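Local structure of ribosomal RNA small subunit methyltransferase Nep1 (Archaeoglobus fulgidus, 3O7B) at residues I55-R60 with L135-F140; P61-L66 with L139-R144; R121-P126 with T150-F155. The protein probably methylates N1 of a specific pseudouridine in 16S ribosomal RNA during ribosome biogenesis, with S-adenosylmethionine as methyl donor. All blocks are in the same frame, centred on the assembly; numbering follows the deposited sequence. Where two conformers were deposited one is given.

Contact 1: residues I55-R60 with L135-F140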
loop_
_atom_site.group_PDB
_atom_site.type_symbol
_atom_site.label_atom_id
_atom_site.label_comp_id
_atom_site.label_asym_id
_atom_site.label_seq_id
_atom_site.Cartn_x
_atom_site.Cartn_y
_atom_site.Cartn_z
ATOM N N ILE A 55 -9.600 0.988 26.161
ATOM C CA ILE A 55 -10.730 0.102 26.452
ATOM C C ILE A 55 -11.070 -0.775 25.236
ATOM O O ILE A 55 -11.163 -1.997 25.364
ATOM C CB ILE A 55 -11.971 0.892 26.952
ATOM C CG1 ILE A 55 -11.675 1.540 28.307
ATOM C CG2 ILE A 55 -13.208 -0.017 27.056
ATOM C CD1 ILE A 55 -12.556 2.744 28.621
ATOM N N ARG A 56 -11.217 -0.156 24.063
ATOM C CA ARG A 56 -11.554 -0.894 22.836
ATOM C C ARG A 56 -10.505 -1.951 22.477
ATOM O O ARG A 56 -10.857 -3.055 22.044
ATOM C CB ARG A 56 -11.775 0.057 21.654
ATOM N N ARG A 57 -9.232 -1.607 22.673
ATOM C CA ARG A 57 -8.101 -2.483 22.338
ATOM C C ARG A 57 -7.832 -3.537 23.407
ATOM O O ARG A 57 -7.215 -4.571 23.127
ATOM C CB ARG A 57 -6.818 -1.660 22.143
ATOM C CG ARG A 57 -6.801 -0.733 20.931
ATOM C CD ARG A 57 -6.827 -1.497 19.614
ATOM N NE ARG A 57 -5.877 -2.606 19.587
ATOM C CZ ARG A 57 -4.577 -2.482 19.344
ATOM N NH1 ARG A 57 -4.047 -1.286 19.103
ATOM N NH2 ARG A 57 -3.805 -3.563 19.342
ATOM N N GLY A 58 -8.269 -3.255 24.633
ATOM C CA GLY A 58 -8.031 -4.154 25.760
ATOM C C GLY A 58 -6.581 -4.196 26.211
ATOM O O GLY A 58 -6.067 -5.259 26.574
ATOM N N LYS A 59 -5.910 -3.049 26.161
ATOM C CA LYS A 59 -4.566 -2.914 26.737
ATOM C C LYS A 59 -4.210 -1.470 27.094
ATOM O O LYS A 59 -4.907 -0.532 26.705
ATOM C CB LYS A 59 -3.493 -3.578 25.859
ATOM C CG LYS A 59 -3.283 -2.971 24.483
ATOM C CD LYS A 59 -2.500 -3.959 23.619
ATOM C CE LYS A 59 -1.513 -3.272 22.705
ATOM N NZ LYS A 59 -0.717 -4.259 21.922
ATOM N N ARG A 60 -3.124 -1.310 27.843
ATOM C CA ARG A 60 -2.715 -0.017 28.389
ATOM C C ARG A 60 -2.263 0.952 27.291
ATOM O O ARG A 60 -1.635 0.526 26.325
ATOM C CB ARG A 60 -1.584 -0.210 29.406
ATOM C CG ARG A 60 -1.904 -1.212 30.513
ATOM C CD ARG A 60 -1.016 -1.014 31.739
ATOM N NE ARG A 60 0.389 -1.362 31.506
ATOM C CZ ARG A 60 0.869 -2.606 31.484
ATOM N NH1 ARG A 60 0.061 -3.647 31.658
ATOM N NH2 ARG A 60 2.164 -2.811 31.276
ATOM N N LEU A 135 1.480 -6.046 15.153
ATOM C CA LEU A 135 2.843 -6.570 15.077
ATOM C C LEU A 135 3.859 -5.496 15.499
ATOM O O LEU A 135 4.822 -5.782 16.213
ATOM C CB LEU A 135 3.147 -7.086 13.669
ATOM C CG LEU A 135 4.528 -7.724 13.501
ATOM C CD1 LEU A 135 4.637 -9.023 14.307
ATOM C CD2 LEU A 135 4.794 -7.989 12.051
ATOM N N MET A 136 3.629 -4.256 15.093
ATOM C CA MET A 136 4.497 -3.155 15.524
ATOM C C MET A 136 4.415 -2.927 17.020
ATOM O O MET A 136 5.447 -2.689 17.666
ATOM C CB MET A 136 4.163 -1.870 14.772
ATOM C CG MET A 136 4.492 -1.912 13.287
ATOM S SD MET A 136 6.229 -2.224 12.901
ATOM C CE MET A 136 6.219 -4.001 12.680
ATOM N N GLU A 137 3.220 -3.021 17.591
ATOM C CA GLU A 137 3.081 -2.943 19.060
ATOM C C GLU A 137 3.889 -4.039 19.751
ATOM O O GLU A 137 4.597 -3.782 20.750
ATOM C CB GLU A 137 1.611 -2.989 19.464
ATOM C CG GLU A 137 0.896 -1.702 19.049
ATOM C CD GLU A 137 -0.621 -1.754 19.132
ATOM O OE1 GLU A 137 -1.168 -2.849 19.386
ATOM O OE2 GLU A 137 -1.264 -0.700 18.943
ATOM N N LYS A 138 3.811 -5.254 19.224
ATOM C CA LYS A 138 4.585 -6.358 19.778
ATOM C C LYS A 138 6.090 -6.101 19.638
ATOM O O LYS A 138 6.863 -6.360 20.566
ATOM C CB LYS A 138 4.197 -7.668 19.094
ATOM C CG LYS A 138 4.905 -8.886 19.672
ATOM C CD LYS A 138 4.496 -10.151 18.948
ATOM C CE LYS A 138 5.077 -11.361 19.663
ATOM N NZ LYS A 138 4.573 -12.618 19.041
ATOM N N LEU A 139 6.515 -5.591 18.490
ATOM C CA LEU A 139 7.910 -5.248 18.279
ATOM C C LEU A 139 8.403 -4.224 19.311
ATOM O O LEU A 139 9.491 -4.390 19.887
ATOM C CB LEU A 139 8.099 -4.734 16.849
ATOM C CG LEU A 139 9.486 -4.172 16.551
ATOM C CD1 LEU A 139 10.543 -5.262 16.530
ATOM C CD2 LEU A 139 9.452 -3.424 15.232
ATOM N N PHE A 140 7.617 -3.185 19.580
ATOM C CA PHE A 140 8.044 -2.171 20.555
ATOM C C PHE A 140 8.135 -2.743 21.971
ATOM O O PHE A 140 8.975 -2.304 22.770
ATOM C CB PHE A 140 7.146 -0.935 20.510
ATOM C CG PHE A 140 7.518 0.050 19.431
ATOM C CD1 PHE A 140 7.177 -0.169 18.095
ATOM C CD2 PHE A 140 8.249 1.191 19.749
ATOM C CE1 PHE A 140 7.538 0.753 17.092
ATOM C CE2 PHE A 140 8.606 2.113 18.764
ATOM C CZ PHE A 140 8.253 1.899 17.442
#
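Glu137, on the helix 129-142, reaches out to two basic side chains, Arg57 at the end of helix 48-57 and Lys59 just beyond it. Glu137 CB already lies 3.6 Å from Lys59 NZ. The first torsion sets CG anti to the carbonyl carbon (chi1 -70°), and because the chain runs extended beyond CG, the carboxylate is carried straight out from the helix to the arginine. Glu137 CD is 3.5 Å from Arg57 NH1 and lies at the edge of the guanidinium, in its plane. At the tip the oxygens divide the work. Glu137 OE2 accepts from Arg57 NH1 at 2.8 Å and Glu137 OE1 from Arg57 NH2 at 2.7 Å, each through its syn lone pair. Guanidinium and carboxylate planes differ by only 9°, so this is an end-on, two-pronged salt bridge between nearly coplanar groups. The lysine comes in differently: Lys59 NZ meets Glu137 OE1 at 2.9 Å from above the carboxylate plane, 49° out of it, and therefore does not compete with Arg57 for the in-plane approach. The backbone N of Leu65 also donates to OE2. Between the two basic residues the helix 48-57 ends in a Schellman motif, with Gly58 at positive phi as its C-prime residue. This turn brings Lys59 round to the same carboxylate as Arg57. Two cations around one buried carboxylate should favour its ionised form, and the in-plane pair would probably hold it from turning, so that the network ties the end of helix 48-57 electrostatically to the helix 129-142.

Contact 2: residues P61-L66 with L139-R144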
loop_
_atom_site.group_PDB
_atom_site.type_symbol
_atom_site.label_atom_id
_atom_site.label_comp_id
_atom_site.label_asym_id
_atom_site.label_seq_id
_atom_site.Cartn_x
_atom_site.Cartn_y
_atom_site.Cartn_z
ATOM N N PRO A 61 -2.584 2.255 27.435
ATOM C CA PRO A 61 -2.152 3.281 26.473
ATOM C C PRO A 61 -0.677 3.222 26.091
ATOM O O PRO A 61 -0.330 3.440 24.928
ATOM C CB PRO A 61 -2.454 4.588 27.208
ATOM C CG PRO A 61 -3.639 4.260 28.030
ATOM C CD PRO A 61 -3.429 2.840 28.496
ATOM N N GLU A 62 0.187 2.909 27.054
ATOM C CA GLU A 62 1.632 2.897 26.820
ATOM C C GLU A 62 2.089 1.810 25.844
ATOM O O GLU A 62 3.223 1.858 25.351
ATOM C CB GLU A 62 2.398 2.780 28.146
ATOM C CG GLU A 62 2.217 1.466 28.901
ATOM C CD GLU A 62 3.193 1.326 30.072
ATOM O OE1 GLU A 62 3.123 0.306 30.791
ATOM O OE2 GLU A 62 4.036 2.233 30.263
ATOM N N LYS A 63 1.209 0.840 25.587
ATOM C CA LYS A 63 1.500 -0.278 24.682
ATOM C C LYS A 63 0.931 -0.087 23.266
ATOM O O LYS A 63 1.168 -0.917 22.380
ATOM C CB LYS A 63 0.947 -1.583 25.265
ATOM C CG LYS A 63 1.358 -1.877 26.709
ATOM C CD LYS A 63 2.858 -2.047 26.837
ATOM C CE LYS A 63 3.235 -2.564 28.221
ATOM N NZ LYS A 63 2.826 -3.977 28.405
ATOM N N ILE A 64 0.187 0.994 23.067
ATOM C CA ILE A 64 -0.578 1.196 21.828
ATOM C C ILE A 64 0.184 2.107 20.867
ATOM O O ILE A 64 0.792 3.108 21.273
ATOM C CB ILE A 64 -1.971 1.766 22.145
ATOM C CG1 ILE A 64 -2.796 0.725 22.919
ATOM C CG2 ILE A 64 -2.716 2.189 20.862
ATOM C CD1 ILE A 64 -4.075 1.272 23.537
ATOM N N LEU A 65 0.168 1.730 19.586
ATOM C CA LEU A 65 0.800 2.531 18.543
ATOM C C LEU A 65 -0.032 3.788 18.274
ATOM O O LEU A 65 -1.265 3.735 18.163
ATOM C CB LEU A 65 0.930 1.706 17.255
ATOM C CG LEU A 65 2.011 2.096 16.245
ATOM C CD1 LEU A 65 3.435 1.774 16.745
ATOM C CD2 LEU A 65 1.748 1.353 14.939
ATOM N N LEU A 66 0.650 4.920 18.178
ATOM C CA LEU A 66 -0.005 6.189 17.884
ATOM C C LEU A 66 -0.526 6.223 16.442
ATOM O O LEU A 66 0.222 5.944 15.501
ATOM C CB LEU A 66 0.971 7.344 18.156
ATOM C CG LEU A 66 0.393 8.759 18.088
ATOM C CD1 LEU A 66 -0.607 8.995 19.226
ATOM C CD2 LEU A 66 1.502 9.821 18.083
ATOM N N LEU A 139 6.515 -5.591 18.490
ATOM C CA LEU A 139 7.910 -5.248 18.279
ATOM C C LEU A 139 8.403 -4.224 19.311
ATOM O O LEU A 139 9.491 -4.390 19.887
ATOM C CB LEU A 139 8.099 -4.734 16.849
ATOM C CG LEU A 139 9.486 -4.172 16.551
ATOM C CD1 LEU A 139 10.543 -5.262 16.530
ATOM C CD2 LEU A 139 9.452 -3.424 15.232
ATOM N N PHE A 140 7.617 -3.185 19.580
ATOM C CA PHE A 140 8.044 -2.171 20.555
ATOM C C PHE A 140 8.135 -2.743 21.971
ATOM O O PHE A 140 8.975 -2.304 22.770
ATOM C CB PHE A 140 7.146 -0.935 20.510
ATOM C CG PHE A 140 7.518 0.050 19.431
ATOM C CD1 PHE A 140 7.177 -0.169 18.095
ATOM C CD2 PHE A 140 8.249 1.191 19.749
ATOM C CE1 PHE A 140 7.538 0.753 17.092
ATOM C CE2 PHE A 140 8.606 2.113 18.764
ATOM C CZ PHE A 140 8.253 1.899 17.442
ATOM N N GLU A 141 7.292 -3.726 22.266
ATOM C CA GLU A 141 7.262 -4.381 23.572
ATOM C C GLU A 141 8.396 -5.386 23.750
ATOM O O GLU A 141 9.106 -5.350 24.761
ATOM C CB GLU A 141 5.915 -5.081 23.750
ATOM C CG GLU A 141 5.800 -5.934 25.018
ATOM C CD GLU A 141 5.871 -5.132 26.307
ATOM O OE1 GLU A 141 5.644 -3.897 26.299
ATOM O OE2 GLU A 141 6.144 -5.763 27.356
ATOM N N GLU A 142 8.556 -6.283 22.780
ATOM C CA GLU A 142 9.487 -7.413 22.863
ATOM C C GLU A 142 10.857 -7.126 22.256
ATOM O O GLU A 142 11.822 -7.847 22.524
ATOM C CB GLU A 142 8.870 -8.661 22.218
ATOM C CG GLU A 142 7.534 -9.008 22.862
ATOM C CD GLU A 142 7.060 -10.432 22.655
ATOM O OE1 GLU A 142 7.714 -11.231 21.946
ATOM O OE2 GLU A 142 6.000 -10.751 23.230
ATOM N N ARG A 143 10.926 -6.079 21.424
ATOM C CA ARG A 143 12.180 -5.562 20.797
ATOM C C ARG A 143 12.690 -6.393 19.629
ATOM O O ARG A 143 13.589 -5.976 18.901
ATOM C CB ARG A 143 13.322 -5.350 21.823
ATOM C CG ARG A 143 12.921 -4.603 23.082
ATOM C CD ARG A 143 12.181 -3.322 22.796
ATOM N NE ARG A 143 13.046 -2.291 22.222
ATOM C CZ ARG A 143 12.629 -1.069 21.893
ATOM N NH1 ARG A 143 11.357 -0.720 22.058
ATOM N NH2 ARG A 143 13.491 -0.192 21.398
ATOM N N ARG A 144 12.122 -7.585 19.451
ATOM C CA ARG A 144 12.462 -8.436 18.320
ATOM C C ARG A 144 11.349 -9.422 18.005
ATOM O O ARG A 144 10.693 -9.955 18.913
ATOM C CB ARG A 144 13.744 -9.222 18.574
ATOM C CG ARG A 144 13.732 -10.040 19.869
ATOM C CD ARG A 144 14.710 -11.211 19.836
ATOM N NE ARG A 144 15.932 -10.923 19.082
ATOM C CZ ARG A 144 16.693 -11.840 18.484
ATOM N NH1 ARG A 144 16.380 -13.130 18.552
ATOM N NH2 ARG A 144 17.781 -11.465 17.825
#
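Lys63 with Glu141, and Leu65 with Phe140, make a mixed contact, a charged pair beside an apolar one, where the loop between helices 48-57 and 68-71 runs past the C-terminal end of helix 129-142. The backbones are nearest at Lys63 and Glu141, with CA atoms 7.2 Å apart. Lys63 bends at chi2 and chi4, and its chain passes alongside one oxygen: CD and CE both stand 3.4 Å from Glu141 OE1, and NZ ends 3.5 Å from that same OE1. This is a long salt bridge, not a hydrogen bond. Glu141 meets it by swinging CG anti to its own nitrogen (chi1 174°) and then bending at chi2. With an alanine instead of Lys63, Glu141 would probably lose its cation across this contact, and its carboxylate would probably be freer to turn without the CD and CE that pack against OE1. Deeper in, Leu65 CD1 touches Phe140 CE1 at 4.2 Å, approaching the ring obliquely. Leu65 also packs on Val133 and Met136 of the same helix. The helix gives way at Arg143, which has positive phi; its NH1 also bonds Phe140 O at 2.9 Å, in the carbonyl plane and on a lone pair. The C-terminal end of helix 129-142 is thus packed against the loop between helices 48-57 and 68-71 in the SPOUT-class Nep1 fold.

Contact 3: residues R121-P126 with T150-F155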
loop_
_atom_site.group_PDB
_atom_site.type_symbol
_atom_site.label_atom_id
_atom_site.label_comp_id
_atom_site.label_asym_id
_atom_site.label_seq_id
_atom_site.Cartn_x
_atom_site.Cartn_y
_atom_site.Cartn_z
ATOM N N ARG A 121 15.107 -9.364 5.050
ATOM C CA ARG A 121 14.627 -9.309 3.690
ATOM C C ARG A 121 13.562 -10.369 3.438
ATOM O O ARG A 121 12.691 -10.176 2.595
ATOM C CB ARG A 121 15.812 -9.406 2.702
ATOM C CG ARG A 121 15.438 -9.322 1.229
ATOM C CD ARG A 121 14.797 -7.979 0.875
ATOM N NE ARG A 121 14.300 -7.941 -0.496
ATOM C CZ ARG A 121 13.097 -8.381 -0.867
ATOM N NH1 ARG A 121 12.253 -8.903 0.035
ATOM N NH2 ARG A 121 12.735 -8.277 -2.139
ATOM N N GLU A 122 13.612 -11.468 4.187
ATOM C CA GLU A 122 12.670 -12.562 3.985
ATOM C C GLU A 122 11.365 -12.464 4.802
ATOM O O GLU A 122 10.479 -13.316 4.699
ATOM C CB GLU A 122 13.389 -13.909 4.141
ATOM C CG GLU A 122 14.528 -14.125 3.102
ATOM C CD GLU A 122 14.084 -13.989 1.640
ATOM O OE1 GLU A 122 12.996 -14.489 1.275
ATOM O OE2 GLU A 122 14.836 -13.392 0.837
ATOM N N THR A 123 11.212 -11.393 5.575
ATOM C CA THR A 123 10.018 -11.200 6.395
ATOM C C THR A 123 8.766 -10.964 5.540
ATOM O O THR A 123 8.783 -10.150 4.609
ATOM C CB THR A 123 10.216 -9.996 7.354
ATOM O OG1 THR A 123 11.308 -10.292 8.222
ATOM C CG2 THR A 123 8.982 -9.732 8.198
ATOM N N ARG A 124 7.679 -11.679 5.852
ATOM C CA ARG A 124 6.372 -11.425 5.254
ATOM C C ARG A 124 5.569 -10.614 6.244
ATOM O O ARG A 124 5.093 -11.146 7.254
ATOM C CB ARG A 124 5.619 -12.733 4.966
ATOM C CG ARG A 124 6.234 -13.664 3.935
ATOM C CD ARG A 124 5.231 -14.807 3.589
ATOM N NE ARG A 124 4.515 -15.312 4.766
ATOM C CZ ARG A 124 4.909 -16.346 5.519
ATOM N NH1 ARG A 124 6.009 -17.012 5.203
ATOM N NH2 ARG A 124 4.190 -16.709 6.586
ATOM N N LEU A 125 5.419 -9.324 5.987
ATOM C CA LEU A 125 4.673 -8.473 6.904
ATOM C C LEU A 125 3.184 -8.670 6.685
ATOM O O LEU A 125 2.782 -8.963 5.552
ATOM C CB LEU A 125 5.016 -6.991 6.682
ATOM C CG LEU A 125 6.419 -6.593 7.130
ATOM C CD1 LEU A 125 6.716 -5.212 6.565
ATOM C CD2 LEU A 125 6.610 -6.630 8.641
ATOM N N PRO A 126 2.371 -8.466 7.738
ATOM C CA PRO A 126 0.909 -8.526 7.541
ATOM C C PRO A 126 0.471 -7.473 6.529
ATOM O O PRO A 126 0.860 -6.301 6.612
ATOM C CB PRO A 126 0.344 -8.193 8.923
ATOM C CG PRO A 126 1.470 -8.455 9.886
ATOM C CD PRO A 126 2.727 -8.168 9.140
ATOM N N THR A 150 15.666 -17.537 14.055
ATOM C CA THR A 150 15.957 -16.521 13.037
ATOM C C THR A 150 15.245 -15.211 13.372
ATOM O O THR A 150 14.046 -15.194 13.610
ATOM C CB THR A 150 15.484 -17.004 11.649
ATOM O OG1 THR A 150 16.159 -18.225 11.304
ATOM C CG2 THR A 150 15.756 -15.957 10.573
ATOM N N THR A 151 15.984 -14.106 13.366
ATOM C CA THR A 151 15.391 -12.803 13.599
ATOM C C THR A 151 14.735 -12.285 12.326
ATOM O O THR A 151 15.331 -12.306 11.250
ATOM C CB THR A 151 16.446 -11.812 14.111
ATOM O OG1 THR A 151 16.991 -12.322 15.336
ATOM C CG2 THR A 151 15.796 -10.474 14.394
ATOM N N LEU A 152 13.476 -11.875 12.459
ATOM C CA LEU A 152 12.714 -11.284 11.357
ATOM C C LEU A 152 12.706 -9.756 11.409
ATOM O O LEU A 152 12.838 -9.093 10.368
ATOM C CB LEU A 152 11.266 -11.796 11.358
ATOM C CG LEU A 152 11.081 -13.293 11.111
ATOM C CD1 LEU A 152 9.580 -13.622 11.149
ATOM C CD2 LEU A 152 11.690 -13.742 9.795
ATOM N N ILE A 153 12.530 -9.208 12.606
ATOM C CA ILE A 153 12.499 -7.761 12.800
ATOM C C ILE A 153 13.100 -7.479 14.154
ATOM O O ILE A 153 12.789 -8.167 15.108
ATOM C CB ILE A 153 11.062 -7.189 12.786
ATOM C CG1 ILE A 153 10.228 -7.755 11.622
ATOM C CG2 ILE A 153 11.119 -5.644 12.775
ATOM C CD1 ILE A 153 8.731 -7.343 11.680
ATOM N N GLU A 154 13.973 -6.472 14.250
ATOM C CA GLU A 154 14.604 -6.153 15.535
ATOM C C GLU A 154 15.106 -4.718 15.615
ATOM O O GLU A 154 15.656 -4.213 14.631
ATOM C CB GLU A 154 15.793 -7.090 15.775
ATOM C CG GLU A 154 16.322 -7.045 17.196
ATOM C CD GLU A 154 17.464 -8.011 17.445
ATOM O OE1 GLU A 154 18.297 -8.228 16.536
ATOM O OE2 GLU A 154 17.526 -8.554 18.569
ATOM N N PHE A 155 14.939 -4.083 16.779
ATOM C CA PHE A 155 15.614 -2.800 17.044
ATOM C C PHE A 155 17.108 -3.042 17.126
ATOM O O PHE A 155 17.556 -4.033 17.726
ATOM C CB PHE A 155 15.146 -2.177 18.347
ATOM C CG PHE A 155 13.790 -1.566 18.266
ATOM C CD1 PHE A 155 13.631 -0.267 17.818
ATOM C CD2 PHE A 155 12.651 -2.304 18.608
ATOM C CE1 PHE A 155 12.362 0.315 17.742
ATOM C CE2 PHE A 155 11.383 -1.732 18.539
ATOM C CZ PHE A 155 11.232 -0.436 18.100
#
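Thr123 approaches the flat peptide group of Leu152: its OG1 lies 2.9 Å from Leu152 O, tilted about 38° out of the peptide plane. No aromatic ring enters this interface; that of Phe155 is engaged elsewhere, edge-to-face with Phe140 and in a cation-pi contact with Arg143. The hydroxyl has a competing acceptor in Asn120 O, so its bond to Leu152 is not settled. Thr123 OG1 also lies 3.5 Å from Leu152 CB. In Thr123, OG1 is anti to the carbonyl carbon (chi1 -62°), which leaves CG2 anti to the backbone nitrogen, within 4.1 Å of Ile153 CG1, the two side chains meeting at about a right angle. Two residues on, Leu125 CD2 touches Ile153 CD1 at 3.8 Å. Leu152 and Ile153 both face Ile145, a classic beta bulge at the point where the chain turns a corner. The loop 121-126, between strand 116-119 and helix 129-142, thus covers the bulge, while Leu125 sits on Leu94, Leu95 and Leu98 of helix 87-98 and Ile153 packs against Ile117 of strand 116-119 and Leu139 of helix 129-142.

How the contacts relate
Contacts 1 and 2 are neighbours, their centres 6 Å apart; both use helix 129-142, and the bond from Leu65 N to Glu137 OE2 (2.9 Å) joins them directly. Contact 3 lies farther off, about 19 Å from contact 1 and 16 Å from contact 2, centre to centre. The same helix bridges the gap: Leu139 CD2 packs on Ile153 CG2 at 3.7 Å, and just beyond its end Arg143 O probably accepts a hydrogen bond from Phe155 N at 3.1 Å. None of the segments contains a residue of the S-adenosylhomocysteine pocket. Contact 2 comes closest to a functional position, the side chain of Leu65 being about 9 Å from that of Arg86, predicted to interact with substrate rRNA.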